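Local structure of aldehyde dehydrogenase (Trypanosoma brucei, 5MYP) at residues 54-58 against 162-166; 75-80 against 129-135; 327-331 against 355-361. The protein probably oxidises aldehydes to the corresponding carboxylic acids with NAD+ as electron acceptor. All coordinates share one frame; numbering follows the deposited sequence.

Contact 1 of 3, residues 54-58 against 162-166; sequences TDEFC and LLTKL
Phe57 and Glu56 reach from helix 54-65 onto three leucines of helix 157-170. The pair is an antiparallel helix packing of the aldehyde dehydrogenase fold. Helix 157-170 is the crossover helix of a beta-alpha-beta unit, running between the parallel strands 147-151 and 176-178. The two short segments run at 150° to each other, and their axes come no closer than 11.4 Å. That spacing is filled by side chains. Phe57 reaches into it with the outer part of its ring, and three leucines gather there. Leu162 runs past the ring at a slant, meeting its CD1 and CE1 atoms. Leu162 CD2 is 3.6 Å from Phe57 CD1. Leu166 and Phe57 point at each other from opposite directions, and Leu166 CD1 meets the far end of the ring. Leu163 touches the same ring end more lightly, with CD1 4.1 Å from Phe57 CZ. Leu49 of helix 36-52 packs on Leu163 and Leu166, so a third helix joins this layer.

With CG opposite the backbone N (chi1 -175°), Leu162 reaches toward helix 54-65. Its CD2 touches both the Phe57 ring and the Glu56 backbone, 3.3 Å from Glu56 O. Its CD1 faces the outer end of Glu56. Glu56 also sets CG opposite its N (chi1 -154°) and continues extended, crossing Leu162 obliquely. In the conformer described, Glu56 CD rests 3.5 Å from Leu162 CD1. Glu56 is modelled in two conformers, so that contact is less certain than the ring packing. Apolar packing therefore carries the buried side, while the acid lies at the exposed border of the contact. On the buried side, Leu166 CD1 sits 3.8 Å from Phe57 CZ.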
ATOM      1  N   THR A  54      -0.797 -29.382 -17.778  1.00 17.96           N
ATOM      2  CA  THR A  54       0.177 -29.634 -16.705  1.00 18.18           C
ATOM      3  C   THR A  54       1.444 -30.327 -17.214  1.00 18.48           C
ATOM      4  O   THR A  54       2.553 -29.929 -16.843  1.00 18.04           O
ATOM      5  CB  THR A  54      -0.453 -30.437 -15.534  1.00 18.16           C
ATOM      6  OG1 THR A  54      -1.338 -29.586 -14.799  1.00 17.88           O
ATOM      7  CG2 THR A  54       0.609 -30.991 -14.564  1.00 18.16           C
ATOM      8  N   ASP A  55       1.279 -31.351 -18.059  1.00 18.98           N
ATOM      9  CA  ASP A  55       2.423 -32.102 -18.594  1.00 19.43           C
ATOM     10  C   ASP A  55       3.369 -31.229 -19.410  1.00 18.68           C
ATOM     11  O   ASP A  55       4.579 -31.264 -19.195  1.00 17.94           O
ATOM     12  CB  ASP A  55       1.962 -33.289 -19.448  1.00 20.66           C
ATOM     13  CG  ASP A  55       1.285 -34.386 -18.627  1.00 21.89           C
ATOM     14  OD1 ASP A  55       1.358 -34.377 -17.380  1.00 22.67           O
ATOM     15  OD2 ASP A  55       0.672 -35.279 -19.246  1.00 23.67           O
ATOM     16  N   GLU A  56       2.809 -30.449 -20.333  0.50 18.45           N
ATOM     17  CA  GLU A  56       3.606 -29.570 -21.197  0.50 18.37           C
ATOM     18  C   GLU A  56       4.250 -28.403 -20.432  0.50 17.99           C
ATOM     19  O   GLU A  56       5.366 -27.995 -20.760  0.50 17.66           O
ATOM     20  CB  GLU A  56       2.761 -29.044 -22.361  0.50 18.56           C
ATOM     21  CG  GLU A  56       3.584 -28.677 -23.590  0.50 18.74           C
ATOM     22  CD  GLU A  56       2.734 -28.263 -24.779  0.50 18.81           C
ATOM     23  OE1 GLU A  56       1.493 -28.330 -24.681  0.50 19.03           O
ATOM     24  OE2 GLU A  56       3.311 -27.866 -25.814  0.50 19.04           O
ATOM     25  N   PHE A  57       3.555 -27.873 -19.424  1.00 17.72           N
ATOM     26  CA  PHE A  57       4.132 -26.822 -18.551  1.00 17.70           C
ATOM     27  C   PHE A  57       5.337 -27.344 -17.753  1.00 17.25           C
ATOM     28  O   PHE A  57       6.356 -26.663 -17.660  1.00 16.62           O
ATOM     29  CB  PHE A  57       3.095 -26.217 -17.589  1.00 17.73           C
ATOM     30  CG  PHE A  57       2.301 -25.077 -18.174  1.00 17.88           C
ATOM     31  CD1 PHE A  57       2.938 -23.959 -18.712  1.00 18.01           C
ATOM     32  CD2 PHE A  57       0.909 -25.104 -18.153  1.00 17.96           C
ATOM     33  CE1 PHE A  57       2.205 -22.907 -19.246  1.00 18.23           C
ATOM     34  CE2 PHE A  57       0.169 -24.051 -18.679  1.00 18.08           C
ATOM     35  CZ  PHE A  57       0.821 -22.952 -19.222  1.00 18.20           C
ATOM     36  N   CYS A  58       5.211 -28.547 -17.191  1.00 17.44           N
ATOM     37  CA  CYS A  58       6.333 -29.193 -16.494  1.00 17.70           C
ATOM     38  C   CYS A  58       7.537 -29.402 -17.418  1.00 17.69           C
ATOM     39  O   CYS A  58       8.680 -29.202 -17.001  1.00 17.11           O
ATOM     40  CB  CYS A  58       5.907 -30.522 -15.863  1.00 17.75           C
ATOM     41  SG  CYS A  58       4.781 -30.333 -14.465  1.00 18.66           S
ATOM     42  N   LEU A 162       5.141 -21.095 -24.225  1.00 15.59           N
ATOM     43  CA  LEU A 162       3.986 -21.971 -23.994  1.00 15.61           C
ATOM     44  C   LEU A 162       2.788 -21.213 -23.411  1.00 15.44           C
ATOM     45  O   LEU A 162       1.661 -21.381 -23.873  1.00 15.17           O
ATOM     46  CB  LEU A 162       4.363 -23.140 -23.075  1.00 15.60           C
ATOM     47  CG  LEU A 162       3.286 -24.207 -22.836  1.00 15.68           C
ATOM     48  CD1 LEU A 162       2.807 -24.823 -24.143  1.00 15.97           C
ATOM     49  CD2 LEU A 162       3.804 -25.285 -21.898  1.00 15.75           C
ATOM     50  N   LEU A 163       3.036 -20.393 -22.394  1.00 15.52           N
ATOM     51  CA  LEU A 163       1.974 -19.591 -21.775  1.00 15.47           C
ATOM     52  C   LEU A 163       1.365 -18.604 -22.767  1.00 15.25           C
ATOM     53  O   LEU A 163       0.152 -18.418 -22.792  1.00 14.84           O
ATOM     54  CB  LEU A 163       2.508 -18.831 -20.555  1.00 15.88           C
ATOM     55  CG  LEU A 163       1.500 -17.993 -19.756  1.00 16.06           C
ATOM     56  CD1 LEU A 163       0.380 -18.859 -19.181  1.00 16.27           C
ATOM     57  CD2 LEU A 163       2.220 -17.234 -18.662  1.00 16.18           C
ATOM     58  N   THR A 164       2.211 -17.968 -23.572  1.00 15.34           N
ATOM     59  CA  THR A 164       1.755 -17.028 -24.601  1.00 15.81           C
ATOM     60  C   THR A 164       0.891 -17.736 -25.654  1.00 16.00           C
ATOM     61  O   THR A 164      -0.127 -17.197 -26.071  1.00 15.66           O
ATOM     62  CB  THR A 164       2.947 -16.295 -25.252  1.00 15.82           C
ATOM     63  OG1 THR A 164       3.639 -15.540 -24.242  1.00 16.02           O
ATOM     64  CG2 THR A 164       2.494 -15.352 -26.359  1.00 15.82           C
ATOM     65  N   LYS A 165       1.284 -18.942 -26.052  1.00 16.45           N
ATOM     66  CA  LYS A 165       0.489 -19.760 -26.976  1.00 17.06           C
ATOM     67  C   LYS A 165      -0.865 -20.170 -26.366  1.00 16.94           C
ATOM     68  O   LYS A 165      -1.906 -20.037 -27.013  1.00 16.76           O
ATOM     69  CB  LYS A 165       1.275 -21.011 -27.399  1.00 17.85           C
ATOM     70  CG  LYS A 165       0.545 -21.902 -28.404  1.00 18.69           C
ATOM     71  CD  LYS A 165       1.282 -23.198 -28.702  1.00 19.39           C
ATOM     72  CE  LYS A 165       0.316 -24.253 -29.233  1.00 19.80           C
ATOM     73  NZ  LYS A 165       0.997 -25.420 -29.866  1.00 20.45           N
ATOM     74  N   LEU A 166      -0.843 -20.652 -25.124  1.00 16.83           N
ATOM     75  CA  LEU A 166      -2.033 -21.257 -24.504  1.00 16.89           C
ATOM     76  C   LEU A 166      -3.043 -20.258 -23.953  1.00 17.09           C
ATOM     77  O   LEU A 166      -4.240 -20.483 -24.075  1.00 16.51           O
ATOM     78  CB  LEU A 166      -1.634 -22.227 -23.388  1.00 16.81           C
ATOM     79  CG  LEU A 166      -0.940 -23.521 -23.809  1.00 16.84           C
ATOM     80  CD1 LEU A 166      -0.461 -24.261 -22.574  1.00 16.94           C
ATOM     81  CD2 LEU A 166      -1.860 -24.408 -24.633  1.00 17.05           C
TER

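Contact 2 of 3, residues 75-80 against 129-135; sequences MEILPL and YPLLLIL
Glu76 lies across the chain of Tyr129, Pro130, Leu131 and Leu132, with its CG at the edge of the Tyr129 ring. The site is the turn leading into helix 132-143, the first helix after strand 110-124 in the Rossmann-like domain. Glu76 OE1 takes two backbone N-H groups there. Leu132 N donates at 2.8 Å to the anti lone pair and almost straight (175°). Leu131 N approaches at 2.9 Å, nearly along the C-O axis, and is more bent (137°). The extended side chain (chi2 -163°) carries the carboxylate to these amides. Two N-H groups near a helix start would probably favour the charged acid. Glu76 OE2 has its own partner, a salt bridge to Arg67.

Beside the acid, Met75 CB packs on Tyr129 CE1 at 3.8 Å. Tyr129 OH is hydrogen-bonded to Thr258. One turn on, Leu80 packs against three leucines. Its CD1 is 3.7 Å from Leu131 CG, while its CD2 meets Leu135 CB and Leu132 CD1. Leu132 CD1 rests against both Pro79 and Leu80, 3.9 Å from Pro79 CB and from Leu80 CG.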
ATOM      1  N   MET A  75       5.766 -27.217  -6.244  1.00 19.22           N
ATOM      2  CA  MET A  75       6.083 -25.793  -6.069  1.00 19.25           C
ATOM      3  C   MET A  75       5.217 -24.831  -6.891  1.00 18.23           C
ATOM      4  O   MET A  75       5.043 -23.681  -6.485  1.00 17.69           O
ATOM      5  CB  MET A  75       7.564 -25.535  -6.385  1.00 20.07           C
ATOM      6  CG  MET A  75       8.552 -26.285  -5.495  1.00 21.07           C
ATOM      7  SD  MET A  75       8.405 -25.937  -3.732  1.00 22.79           S
ATOM      8  CE  MET A  75       8.788 -24.191  -3.683  1.00 22.47           C
ATOM      9  N   GLU A  76       4.689 -25.284  -8.031  1.00 17.29           N
ATOM     10  CA  GLU A  76       3.951 -24.402  -8.948  1.00 16.84           C
ATOM     11  C   GLU A  76       2.533 -24.873  -9.277  1.00 16.69           C
ATOM     12  O   GLU A  76       1.586 -24.115  -9.081  1.00 16.28           O
ATOM     13  CB  GLU A  76       4.751 -24.171 -10.232  1.00 16.60           C
ATOM     14  CG  GLU A  76       6.095 -23.498  -9.988  1.00 16.54           C
ATOM     15  CD  GLU A  76       6.711 -22.901 -11.243  1.00 16.17           C
ATOM     16  OE1 GLU A  76       6.205 -21.872 -11.741  1.00 16.29           O
ATOM     17  OE2 GLU A  76       7.705 -23.474 -11.721  1.00 16.02           O
ATOM     18  N   ILE A  77       2.384 -26.114  -9.743  1.00 16.56           N
ATOM     19  CA  ILE A  77       1.096 -26.593 -10.263  1.00 16.92           C
ATOM     20  C   ILE A  77       0.046 -26.694  -9.154  1.00 16.90           C
ATOM     21  O   ILE A  77      -1.041 -26.134  -9.283  1.00 16.53           O
ATOM     22  CB  ILE A  77       1.218 -27.963 -10.983  1.00 17.23           C
ATOM     23  CG1 ILE A  77       2.223 -27.902 -12.153  1.00 17.34           C
ATOM     24  CG2 ILE A  77      -0.148 -28.449 -11.473  1.00 17.43           C
ATOM     25  CD1 ILE A  77       1.869 -26.931 -13.266  1.00 17.51           C
ATOM     26  N   LEU A  78       0.375 -27.396  -8.075  1.00 17.12           N
ATOM     27  CA  LEU A  78      -0.566 -27.579  -6.961  1.00 17.54           C
ATOM     28  C   LEU A  78      -0.945 -26.271  -6.240  1.00 17.38           C
ATOM     29  O   LEU A  78      -2.122 -26.063  -5.960  1.00 16.65           O
ATOM     30  CB  LEU A  78      -0.062 -28.637  -5.959  1.00 18.07           C
ATOM     31  CG  LEU A  78      -0.049 -30.095  -6.435  1.00 18.47           C
ATOM     32  CD1 LEU A  78       0.592 -30.981  -5.374  1.00 18.78           C
ATOM     33  CD2 LEU A  78      -1.443 -30.596  -6.787  1.00 18.63           C
ATOM     34  N   PRO A  79       0.039 -25.392  -5.938  1.00 17.58           N
ATOM     35  CA  PRO A  79      -0.317 -24.072  -5.386  1.00 17.59           C
ATOM     36  C   PRO A  79      -1.228 -23.227  -6.281  1.00 17.69           C
ATOM     37  O   PRO A  79      -2.121 -22.555  -5.771  1.00 17.20           O
ATOM     38  CB  PRO A  79       1.043 -23.391  -5.207  1.00 17.60           C
ATOM     39  CG  PRO A  79       1.970 -24.515  -4.942  1.00 17.59           C
ATOM     40  CD  PRO A  79       1.484 -25.650  -5.808  1.00 17.57           C
ATOM     41  N   LEU A  80      -1.005 -23.269  -7.595  1.00 18.20           N
ATOM     42  CA  LEU A  80      -1.888 -22.583  -8.544  1.00 18.61           C
ATOM     43  C   LEU A  80      -3.306 -23.153  -8.538  1.00 19.30           C
ATOM     44  O   LEU A  80      -4.272 -22.394  -8.538  1.00 18.67           O
ATOM     45  CB  LEU A  80      -1.311 -22.612  -9.965  1.00 18.49           C
ATOM     46  CG  LEU A  80      -0.155 -21.644 -10.236  1.00 18.39           C
ATOM     47  CD1 LEU A  80       0.417 -21.901 -11.616  1.00 18.43           C
ATOM     48  CD2 LEU A  80      -0.590 -20.190 -10.095  1.00 18.51           C
ATOM     49  N   TYR A 129      10.384 -19.262 -10.722  1.00 16.18           N
ATOM     50  CA  TYR A 129       9.153 -20.062 -10.754  1.00 16.12           C
ATOM     51  C   TYR A 129       8.232 -19.360 -11.749  1.00 16.00           C
ATOM     52  O   TYR A 129       7.350 -18.596 -11.358  1.00 15.87           O
ATOM     53  CB  TYR A 129       8.534 -20.185  -9.363  1.00 16.32           C
ATOM     54  CG  TYR A 129       9.441 -20.921  -8.404  1.00 16.51           C
ATOM     55  CD1 TYR A 129       9.405 -22.314  -8.297  1.00 16.53           C
ATOM     56  CD2 TYR A 129      10.360 -20.227  -7.629  1.00 16.64           C
ATOM     57  CE1 TYR A 129      10.252 -22.986  -7.429  1.00 16.73           C
ATOM     58  CE2 TYR A 129      11.212 -20.888  -6.758  1.00 16.64           C
ATOM     59  CZ  TYR A 129      11.159 -22.264  -6.656  1.00 16.78           C
ATOM     60  OH  TYR A 129      12.011 -22.913  -5.786  1.00 17.02           O
ATOM     61  N   PRO A 130       8.469 -19.595 -13.053  1.00 16.21           N
ATOM     62  CA  PRO A 130       7.921 -18.731 -14.096  1.00 16.37           C
ATOM     63  C   PRO A 130       6.426 -18.875 -14.369  1.00 16.50           C
ATOM     64  O   PRO A 130       5.857 -17.984 -14.999  1.00 17.15           O
ATOM     65  CB  PRO A 130       8.744 -19.112 -15.330  1.00 16.36           C
ATOM     66  CG  PRO A 130       9.122 -20.534 -15.099  1.00 16.16           C
ATOM     67  CD  PRO A 130       9.281 -20.692 -13.620  1.00 16.14           C
ATOM     68  N   LEU A 131       5.801 -19.967 -13.922  1.00 16.53           N
ATOM     69  CA  LEU A 131       4.352 -20.122 -14.046  1.00 16.53           C
ATOM     70  C   LEU A 131       3.646 -19.580 -12.804  1.00 16.33           C
ATOM     71  O   LEU A 131       2.725 -18.772 -12.915  1.00 16.09           O
ATOM     72  CB  LEU A 131       3.978 -21.589 -14.280  1.00 16.83           C
ATOM     73  CG  LEU A 131       2.528 -21.853 -14.705  1.00 16.92           C
ATOM     74  CD1 LEU A 131       2.223 -21.192 -16.042  1.00 17.05           C
ATOM     75  CD2 LEU A 131       2.245 -23.350 -14.751  1.00 17.02           C
ATOM     76  N   LEU A 132       4.087 -20.022 -11.627  1.00 16.24           N
ATOM     77  CA  LEU A 132       3.511 -19.576 -10.352  1.00 16.17           C
ATOM     78  C   LEU A 132       3.511 -18.057 -10.209  1.00 16.16           C
ATOM     79  O   LEU A 132       2.483 -17.459  -9.900  1.00 15.45           O
ATOM     80  CB  LEU A 132       4.281 -20.181  -9.174  1.00 16.40           C
ATOM     81  CG  LEU A 132       3.777 -19.858  -7.763  1.00 16.36           C
ATOM     82  CD1 LEU A 132       2.455 -20.558  -7.507  1.00 16.46           C
ATOM     83  CD2 LEU A 132       4.816 -20.243  -6.718  1.00 16.46           C
ATOM     84  N   LEU A 133       4.664 -17.441 -10.451  1.00 16.37           N
ATOM     85  CA  LEU A 133       4.847 -16.022 -10.141  1.00 16.91           C
ATOM     86  C   LEU A 133       4.367 -15.065 -11.235  1.00 17.28           C
ATOM     87  O   LEU A 133       4.518 -13.848 -11.099  1.00 18.10           O
ATOM     88  CB  LEU A 133       6.308 -15.758  -9.748  1.00 17.10           C
ATOM     89  CG  LEU A 133       6.778 -16.577  -8.537  1.00 17.09           C
ATOM     90  CD1 LEU A 133       8.239 -16.287  -8.228  1.00 17.41           C
ATOM     91  CD2 LEU A 133       5.918 -16.329  -7.304  1.00 17.37           C
ATOM     92  N   ILE A 134       3.790 -15.607 -12.313  1.00 17.09           N
ATOM     93  CA  ILE A 134       3.007 -14.814 -13.268  1.00 17.14           C
ATOM     94  C   ILE A 134       1.495 -15.082 -13.093  1.00 16.43           C
ATOM     95  O   ILE A 134       0.706 -14.131 -13.062  1.00 15.81           O
ATOM     96  CB  ILE A 134       3.512 -15.015 -14.733  1.00 17.80           C
ATOM     97  CG1 ILE A 134       3.079 -13.851 -15.632  1.00 18.51           C
ATOM     98  CG2 ILE A 134       3.068 -16.341 -15.329  1.00 17.98           C
ATOM     99  CD1 ILE A 134       3.982 -12.642 -15.551  1.00 18.60           C
ATOM    100  N   LEU A 135       1.093 -16.348 -12.945  1.00 15.87           N
ATOM    101  CA  LEU A 135      -0.334 -16.691 -12.825  1.00 15.54           C
ATOM    102  C   LEU A 135      -0.951 -16.428 -11.452  1.00 15.08           C
ATOM    103  O   LEU A 135      -2.119 -16.038 -11.383  1.00 14.91           O
ATOM    104  CB  LEU A 135      -0.605 -18.149 -13.238  1.00 15.75           C
ATOM    105  CG  LEU A 135      -0.442 -18.531 -14.714  1.00 16.10           C
ATOM    106  CD1 LEU A 135      -0.989 -19.941 -14.937  1.00 16.39           C
ATOM    107  CD2 LEU A 135      -1.147 -17.544 -15.635  1.00 16.21           C
TER

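Contact 3 of 3, residues 327-331 against 355-361; sequences EFMKG and IDPTHPV
Glu327, near the end of helix 319-328, comes near His359 through its backbone O. This atom lies at the edge of the imidazole, with Glu327 O 4.0 Å from His359 CE1. Phe328 follows and does most of the apolar work. Val361 CA stands over one face of its ring, 4.0 Å from the ring centroid, as a CH-pi contact. Val361 CG2 touches Phe328 CB at 3.6 Å, and Pro360 CB meets Phe328 CE1. Lys330 turns its amino group back to Glu327 in a long salt bridge. Gly331 then passes under the imidazole. Its CA is 3.4 Å from the centroid of the His359 ring and 11° off the ring normal, a second CH-pi contact. Pro360 CD lies over the opposite face, so the ring is held between the two. Finally, Gly331 O accepts Asp356 N at 3.3 Å and 167°, just where the type I turn 356-359 begins. The contact thus ties the exit of helix 319-328, ahead of strand 333-336, to the loop between strands 346-353 and 370-376.

His359 swings its ring opposite its backbone N (chi1 -173°), over Gly331. Val361 N donates to His359 ND1 at 3.0 Å. ND1 is therefore an acceptor, and a neutral His359 would probably carry its proton on NE2.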
ATOM      1  N   GLU A 327      32.722 -17.854  -7.010  1.00 26.01           N
ATOM      2  CA  GLU A 327      33.555 -16.895  -6.264  1.00 27.21           C
ATOM      3  C   GLU A 327      33.154 -16.749  -4.790  1.00 26.24           C
ATOM      4  O   GLU A 327      34.013 -16.485  -3.947  1.00 26.28           O
ATOM      5  CB  GLU A 327      33.568 -15.506  -6.932  1.00 28.78           C
ATOM      6  CG  GLU A 327      34.364 -15.409  -8.226  1.00 30.79           C
ATOM      7  CD  GLU A 327      35.814 -15.810  -8.059  1.00 32.21           C
ATOM      8  OE1 GLU A 327      36.234 -16.767  -8.740  1.00 34.77           O
ATOM      9  OE2 GLU A 327      36.535 -15.184  -7.245  1.00 33.17           O
ATOM     10  N   PHE A 328      31.864 -16.917  -4.484  1.00 25.83           N
ATOM     11  CA  PHE A 328      31.386 -16.911  -3.089  1.00 25.54           C
ATOM     12  C   PHE A 328      32.004 -18.000  -2.207  1.00 25.24           C
ATOM     13  O   PHE A 328      32.108 -17.810  -0.997  1.00 24.54           O
ATOM     14  CB  PHE A 328      29.849 -17.016  -3.002  1.00 25.48           C
ATOM     15  CG  PHE A 328      29.093 -15.749  -3.355  1.00 25.11           C
ATOM     16  CD1 PHE A 328      29.697 -14.481  -3.383  1.00 25.26           C
ATOM     17  CD2 PHE A 328      27.728 -15.830  -3.615  1.00 25.03           C
ATOM     18  CE1 PHE A 328      28.956 -13.350  -3.696  1.00 25.16           C
ATOM     19  CE2 PHE A 328      26.988 -14.698  -3.923  1.00 24.95           C
ATOM     20  CZ  PHE A 328      27.603 -13.456  -3.960  1.00 25.06           C
ATOM     21  N   MET A 329      32.418 -19.124  -2.799  1.00 25.72           N
ATOM     22  CA  MET A 329      33.103 -20.189  -2.050  1.00 26.44           C
ATOM     23  C   MET A 329      34.442 -19.746  -1.435  1.00 27.12           C
ATOM     24  O   MET A 329      34.918 -20.375  -0.491  1.00 27.34           O
ATOM     25  CB  MET A 329      33.327 -21.429  -2.925  1.00 26.37           C
ATOM     26  CG  MET A 329      32.051 -22.144  -3.343  1.00 26.36           C
ATOM     27  SD  MET A 329      32.374 -23.658  -4.264  1.00 26.18           S
ATOM     28  CE  MET A 329      30.742 -24.016  -4.913  1.00 26.30           C
ATOM     29  N   LYS A 330      35.031 -18.669  -1.962  1.00 27.75           N
ATOM     30  CA  LYS A 330      36.286 -18.111  -1.438  1.00 29.19           C
ATOM     31  C   LYS A 330      36.114 -17.396  -0.093  1.00 28.98           C
ATOM     32  O   LYS A 330      37.087 -17.217   0.638  1.00 30.36           O
ATOM     33  CB  LYS A 330      36.909 -17.125  -2.436  1.00 30.23           C
ATOM     34  CG  LYS A 330      37.128 -17.647  -3.851  1.00 31.21           C
ATOM     35  CD  LYS A 330      38.105 -18.807  -3.910  1.00 32.27           C
ATOM     36  CE  LYS A 330      38.286 -19.302  -5.339  1.00 32.98           C
ATOM     37  NZ  LYS A 330      38.700 -18.224  -6.282  1.00 33.29           N
ATOM     38  N   GLY A 331      34.889 -16.977   0.229  1.00 28.58           N
ATOM     39  CA  GLY A 331      34.606 -16.277   1.481  1.00 27.84           C
ATOM     40  C   GLY A 331      34.544 -17.121   2.746  1.00 27.05           C
ATOM     41  O   GLY A 331      34.272 -16.583   3.820  1.00 27.14           O
ATOM     42  N   ILE A 355      33.433 -18.064   8.116  1.00 26.04           N
ATOM     43  CA  ILE A 355      33.108 -17.006   7.164  1.00 27.76           C
ATOM     44  C   ILE A 355      33.719 -15.678   7.595  1.00 29.03           C
ATOM     45  O   ILE A 355      33.799 -15.381   8.786  1.00 30.19           O
ATOM     46  CB  ILE A 355      31.565 -16.878   6.965  1.00 28.32           C
ATOM     47  CG1 ILE A 355      31.111 -17.742   5.790  1.00 28.53           C
ATOM     48  CG2 ILE A 355      31.107 -15.456   6.672  1.00 28.55           C
ATOM     49  CD1 ILE A 355      31.239 -19.220   6.036  1.00 28.67           C
ATOM     50  N   ASP A 356      34.151 -14.904   6.604  1.00 30.83           N
ATOM     51  CA  ASP A 356      34.419 -13.482   6.768  1.00 32.55           C
ATOM     52  C   ASP A 356      33.082 -12.753   6.539  1.00 32.20           C
ATOM     53  O   ASP A 356      32.605 -12.712   5.400  1.00 32.23           O
ATOM     54  CB  ASP A 356      35.471 -13.033   5.746  1.00 33.94           C
ATOM     55  CG  ASP A 356      35.746 -11.538   5.786  1.00 35.54           C
ATOM     56  OD1 ASP A 356      35.454 -10.881   6.811  1.00 37.57           O
ATOM     57  OD2 ASP A 356      36.267 -11.022   4.775  1.00 36.70           O
ATOM     58  N   PRO A 357      32.469 -12.179   7.607  1.00 31.51           N
ATOM     59  CA  PRO A 357      31.160 -11.513   7.435  1.00 31.30           C
ATOM     60  C   PRO A 357      31.132 -10.337   6.444  1.00 30.90           C
ATOM     61  O   PRO A 357      30.065 -10.027   5.902  1.00 30.11           O
ATOM     62  CB  PRO A 357      30.819 -11.017   8.852  1.00 31.75           C
ATOM     63  CG  PRO A 357      31.661 -11.834   9.767  1.00 31.90           C
ATOM     64  CD  PRO A 357      32.926 -12.096   9.008  1.00 31.87           C
ATOM     65  N   THR A 358      32.283  -9.698   6.223  1.00 30.01           N
ATOM     66  CA  THR A 358      32.409  -8.600   5.255  1.00 29.32           C
ATOM     67  C   THR A 358      32.538  -9.060   3.797  1.00 27.61           C
ATOM     68  O   THR A 358      32.404  -8.236   2.891  1.00 27.29           O
ATOM     69  CB  THR A 358      33.623  -7.703   5.578  1.00 29.75           C
ATOM     70  OG1 THR A 358      34.830  -8.463   5.452  1.00 30.40           O
ATOM     71  CG2 THR A 358      33.523  -7.138   6.997  1.00 30.35           C
ATOM     72  N   HIS A 359      32.815 -10.350   3.568  1.00 26.33           N
ATOM     73  CA  HIS A 359      32.896 -10.908   2.208  1.00 25.02           C
ATOM     74  C   HIS A 359      31.529 -10.800   1.520  1.00 23.93           C
ATOM     75  O   HIS A 359      30.501 -10.946   2.190  1.00 23.71           O
ATOM     76  CB  HIS A 359      33.357 -12.376   2.238  1.00 25.10           C
ATOM     77  CG  HIS A 359      33.620 -12.965   0.880  1.00 25.22           C
ATOM     78  ND1 HIS A 359      32.612 -13.449   0.075  1.00 24.87           N
ATOM     79  CD2 HIS A 359      34.768 -13.157   0.189  1.00 24.99           C
ATOM     80  CE1 HIS A 359      33.122 -13.894  -1.058  1.00 24.85           C
ATOM     81  NE2 HIS A 359      34.431 -13.736  -1.011  1.00 24.83           N
ATOM     82  N   PRO A 360      31.511 -10.540   0.189  1.00 22.82           N
ATOM     83  CA  PRO A 360      30.266 -10.504  -0.593  1.00 22.06           C
ATOM     84  C   PRO A 360      29.230 -11.626  -0.345  1.00 21.08           C
ATOM     85  O   PRO A 360      28.031 -11.365  -0.450  1.00 20.31           O
ATOM     86  CB  PRO A 360      30.776 -10.562  -2.031  1.00 22.32           C
ATOM     87  CG  PRO A 360      32.063  -9.809  -1.981  1.00 22.59           C
ATOM     88  CD  PRO A 360      32.655 -10.038  -0.612  1.00 22.74           C
ATOM     89  N   VAL A 361      29.677 -12.836  -0.010  1.00 19.72           N
ATOM     90  CA  VAL A 361      28.783 -13.972   0.291  1.00 19.17           C
ATOM     91  C   VAL A 361      27.870 -13.714   1.504  1.00 18.70           C
ATOM     92  O   VAL A 361      26.769 -14.264   1.570  1.00 17.75           O
ATOM     93  CB  VAL A 361      29.569 -15.302   0.486  1.00 19.05           C
ATOM     94  CG1 VAL A 361      30.341 -15.318   1.805  1.00 19.11           C
ATOM     95  CG2 VAL A 361      28.639 -16.509   0.398  1.00 19.01           C
TER

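In the fold
Contacts 1 and 2 form one continuous packed region, with centres 12 Å apart. Phe57 CE1 meets Leu131 CD1 at 3.6 Å, and Leu163 CD2 meets Ile134 CG2 at 3.6 Å. Contact 2 is also nested along the chain inside the loop that contact 1 closes. It lies nearest the predicted active site: the side chain of Tyr129 is about 7 Å from that of Cys259, and that of Leu132 about 10 Å from that of Glu223. Contact 3 is separate, in the part of the fold built on the sheet that includes strands 346-353 and 370-376. Its centre is 32 Å from that of contact 2 and 39 Å from that of contact 1, and it lies away from the predicted site.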